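PDB 5O3M: protocatechuate decarboxylase from Klebsiella pneumoniae, which decarboxylates protocatechuate (3,4-dihydroxybenzoate) and probably relies on prenylated flavin, as a member of the UbiD family of lyases. Local coordinates for residues 49-54 and 81-86. Sequence-based numbering, arbitrary orientation.
Sequences VDPNAE and NNIKGY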
loop_
_atom_site.group_PDB
_atom_site.type_symbol
_atom_site.label_atom_id
_atom_site.label_comp_id
_atom_site.label_asym_id
_atom_site.label_seq_id
_atom_site.Cartn_x
_atom_site.Cartn_y
_atom_site.Cartn_z
ATOM N N VAL A 49 -29.909 -24.134 -41.917
ATOM C CA VAL A 49 -29.230 -23.107 -41.143
ATOM C C VAL A 49 -28.658 -22.056 -42.084
ATOM O O VAL A 49 -28.090 -22.381 -43.134
ATOM C CB VAL A 49 -28.111 -23.694 -40.268
ATOM C CG1 VAL A 49 -26.896 -24.021 -41.126
ATOM C CG2 VAL A 49 -27.748 -22.705 -39.156
ATOM N N ASP A 50 -28.816 -20.792 -41.693
ATOM C CA ASP A 50 -28.150 -19.676 -42.351
ATOM C C ASP A 50 -26.724 -19.556 -41.821
ATOM O O ASP A 50 -26.540 -19.395 -40.608
ATOM C CB ASP A 50 -28.920 -18.392 -42.077
ATOM C CG ASP A 50 -28.551 -17.265 -43.021
ATOM O OD1 ASP A 50 -27.466 -17.305 -43.637
ATOM O OD2 ASP A 50 -29.357 -16.321 -43.131
ATOM N N PRO A 51 -25.693 -19.645 -42.670
ATOM C CA PRO A 51 -24.322 -19.494 -42.147
ATOM C C PRO A 51 -24.046 -18.083 -41.643
ATOM O O PRO A 51 -23.098 -17.884 -40.866
ATOM C CB PRO A 51 -23.436 -19.856 -43.350
ATOM C CG PRO A 51 -24.262 -19.506 -44.549
ATOM C CD PRO A 51 -25.723 -19.716 -44.149
ATOM N N ASN A 52 -24.848 -17.109 -42.071
ATOM C CA ASN A 52 -24.793 -15.747 -41.551
ATOM C C ASN A 52 -25.514 -15.717 -40.202
ATOM O O ASN A 52 -26.746 -15.766 -40.142
ATOM C CB ASN A 52 -25.411 -14.773 -42.554
ATOM C CG ASN A 52 -25.210 -13.314 -42.155
ATOM O OD1 ASN A 52 -24.446 -13.011 -41.241
ATOM N ND2 ASN A 52 -25.888 -12.407 -42.850
ATOM N N ALA A 53 -24.732 -15.670 -39.116
ATOM C CA ALA A 53 -25.193 -15.438 -37.740
ATOM C C ALA A 53 -25.921 -16.624 -37.122
ATOM O O ALA A 53 -25.686 -16.964 -35.958
ATOM C CB ALA A 53 -26.108 -14.218 -37.670
ATOM N N GLU A 54 -26.821 -17.249 -37.877
ATOM C CA GLU A 54 -27.693 -18.252 -37.279
ATOM C C GLU A 54 -26.904 -19.469 -36.807
ATOM O O GLU A 54 -27.098 -19.948 -35.685
ATOM C CB GLU A 54 -28.783 -18.667 -38.265
ATOM C CG GLU A 54 -29.775 -19.612 -37.639
ATOM C CD GLU A 54 -30.939 -19.905 -38.535
ATOM O OE1 GLU A 54 -30.728 -20.051 -39.756
ATOM O OE2 GLU A 54 -32.070 -19.986 -38.015
ATOM N N ASN A 81 -25.533 -30.010 -41.959
ATOM C CA ASN A 81 -25.605 -30.596 -43.294
ATOM C C ASN A 81 -26.397 -29.762 -44.288
ATOM O O ASN A 81 -26.207 -29.921 -45.497
ATOM C CB ASN A 81 -26.245 -31.990 -43.243
ATOM C CG ASN A 81 -25.331 -33.033 -42.654
ATOM O OD1 ASN A 81 -24.107 -32.966 -42.805
ATOM N ND2 ASN A 81 -25.922 -34.021 -41.984
ATOM N N ASN A 82 -27.301 -28.916 -43.819
ATOM C CA ASN A 82 -28.256 -28.223 -44.682
ATOM C C ASN A 82 -27.988 -26.730 -44.520
ATOM O O ASN A 82 -28.388 -26.128 -43.520
ATOM C CB ASN A 82 -29.684 -28.608 -44.306
ATOM C CG ASN A 82 -30.730 -28.035 -45.246
ATOM O OD1 ASN A 82 -30.444 -27.202 -46.113
ATOM N ND2 ASN A 82 -31.967 -28.476 -45.062
ATOM N N ILE A 83 -27.305 -26.148 -45.501
ATOM C CA ILE A 83 -26.796 -24.784 -45.440
ATOM C C ILE A 83 -27.582 -23.947 -46.436
ATOM O O ILE A 83 -27.447 -24.136 -47.651
ATOM C CB ILE A 83 -25.296 -24.731 -45.758
ATOM C CG1 ILE A 83 -24.522 -25.805 -44.976
ATOM C CG2 ILE A 83 -24.749 -23.315 -45.511
ATOM C CD1 ILE A 83 -24.486 -25.603 -43.446
ATOM N N LYS A 84 -28.376 -22.999 -45.937
ATOM C CA LYS A 84 -29.163 -22.155 -46.830
ATOM C C LYS A 84 -28.258 -21.428 -47.821
ATOM O O LYS A 84 -27.265 -20.799 -47.435
ATOM C CB LYS A 84 -29.985 -21.144 -46.034
ATOM C CG LYS A 84 -30.967 -21.752 -45.052
ATOM C CD LYS A 84 -31.992 -20.715 -44.622
ATOM C CE LYS A 84 -32.759 -21.163 -43.398
ATOM N NZ LYS A 84 -33.902 -20.255 -43.147
ATOM N N GLY A 85 -28.604 -21.533 -49.106
ATOM C CA GLY A 85 -27.851 -20.919 -50.176
ATOM C C GLY A 85 -26.662 -21.713 -50.666
ATOM O O GLY A 85 -26.016 -21.288 -51.638
ATOM N N TYR A 86 -26.353 -22.846 -50.028
ATOM C CA TYR A 86 -25.183 -23.667 -50.351
ATOM C C TYR A 86 -25.604 -25.131 -50.313
ATOM O O TYR A 86 -25.245 -25.881 -49.395
ATOM C CB TYR A 86 -24.033 -23.403 -49.375
ATOM C CG TYR A 86 -23.500 -21.984 -49.385
ATOM C CD1 TYR A 86 -24.099 -20.995 -48.606
ATOM C CD2 TYR A 86 -22.406 -21.631 -50.174
ATOM C CE1 TYR A 86 -23.628 -19.691 -48.610
ATOM C CE2 TYR A 86 -21.922 -20.325 -50.183
ATOM C CZ TYR A 86 -22.534 -19.361 -49.393
ATOM O OH TYR A 86 -22.060 -18.067 -49.380
#
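Val49 and Ile83 form a single parallel beta bridge, in which Val49 N donates to Asn82 O (3.0 Å) and Val49 O accepts from Lys84 N (2.9 Å), so that one residue grips the amide groups on both sides of Ile83. The second bond is the straighter at the hydrogen (165°), and the CA-H of Ile83 also points at the same carbonyl oxygen. On one flank, Val49 CG1 sits between its own backbone N and carbonyl carbon (chi1 76°), which lays this methyl alongside Ile83 CD1 at 3.7 Å. Branched aliphatic residues suit this buried place, where Phe506 of a second subunit also packs on Val49. Further along, the Pro51 ring reaches the other branch of Ile83, with CG 4.0 Å from CG2, while the same CG approaches Tyr86 CE1 obliquely. Proline offers a compact apolar surface here, and Tyr86 gives an aromatic carbon to it while its hydroxyl bonds to the main-chain carbonyl of Arg152. Lys84 lays its CG against Val49 O (3.5 Å) and runs extended toward Glu54; NZ stops 4.6 Å from Glu54 OE1, too far for a salt bridge, although the opposite charges probably attract. That OE1 has a firmer task, taking the Asp50 N-H on its anti lone pair (2.8 Å). Asp50 in turn receives Asn52 N at OD1 from above the carboxylate plane, an Asx turn that bends the chain just before the N-cap residue Ala53 of helix 54-62. Gly85, with positive phi, fits the third position of the type II turn from Ile83 to Tyr86. The bridge thus ties together the loops that follow the neighbouring parallel strands 42-45 and 77-80, in a beta-alpha-beta crossover (strand 42-45, helix 54-62, strand 77-80) within the UbiD N-terminal family region.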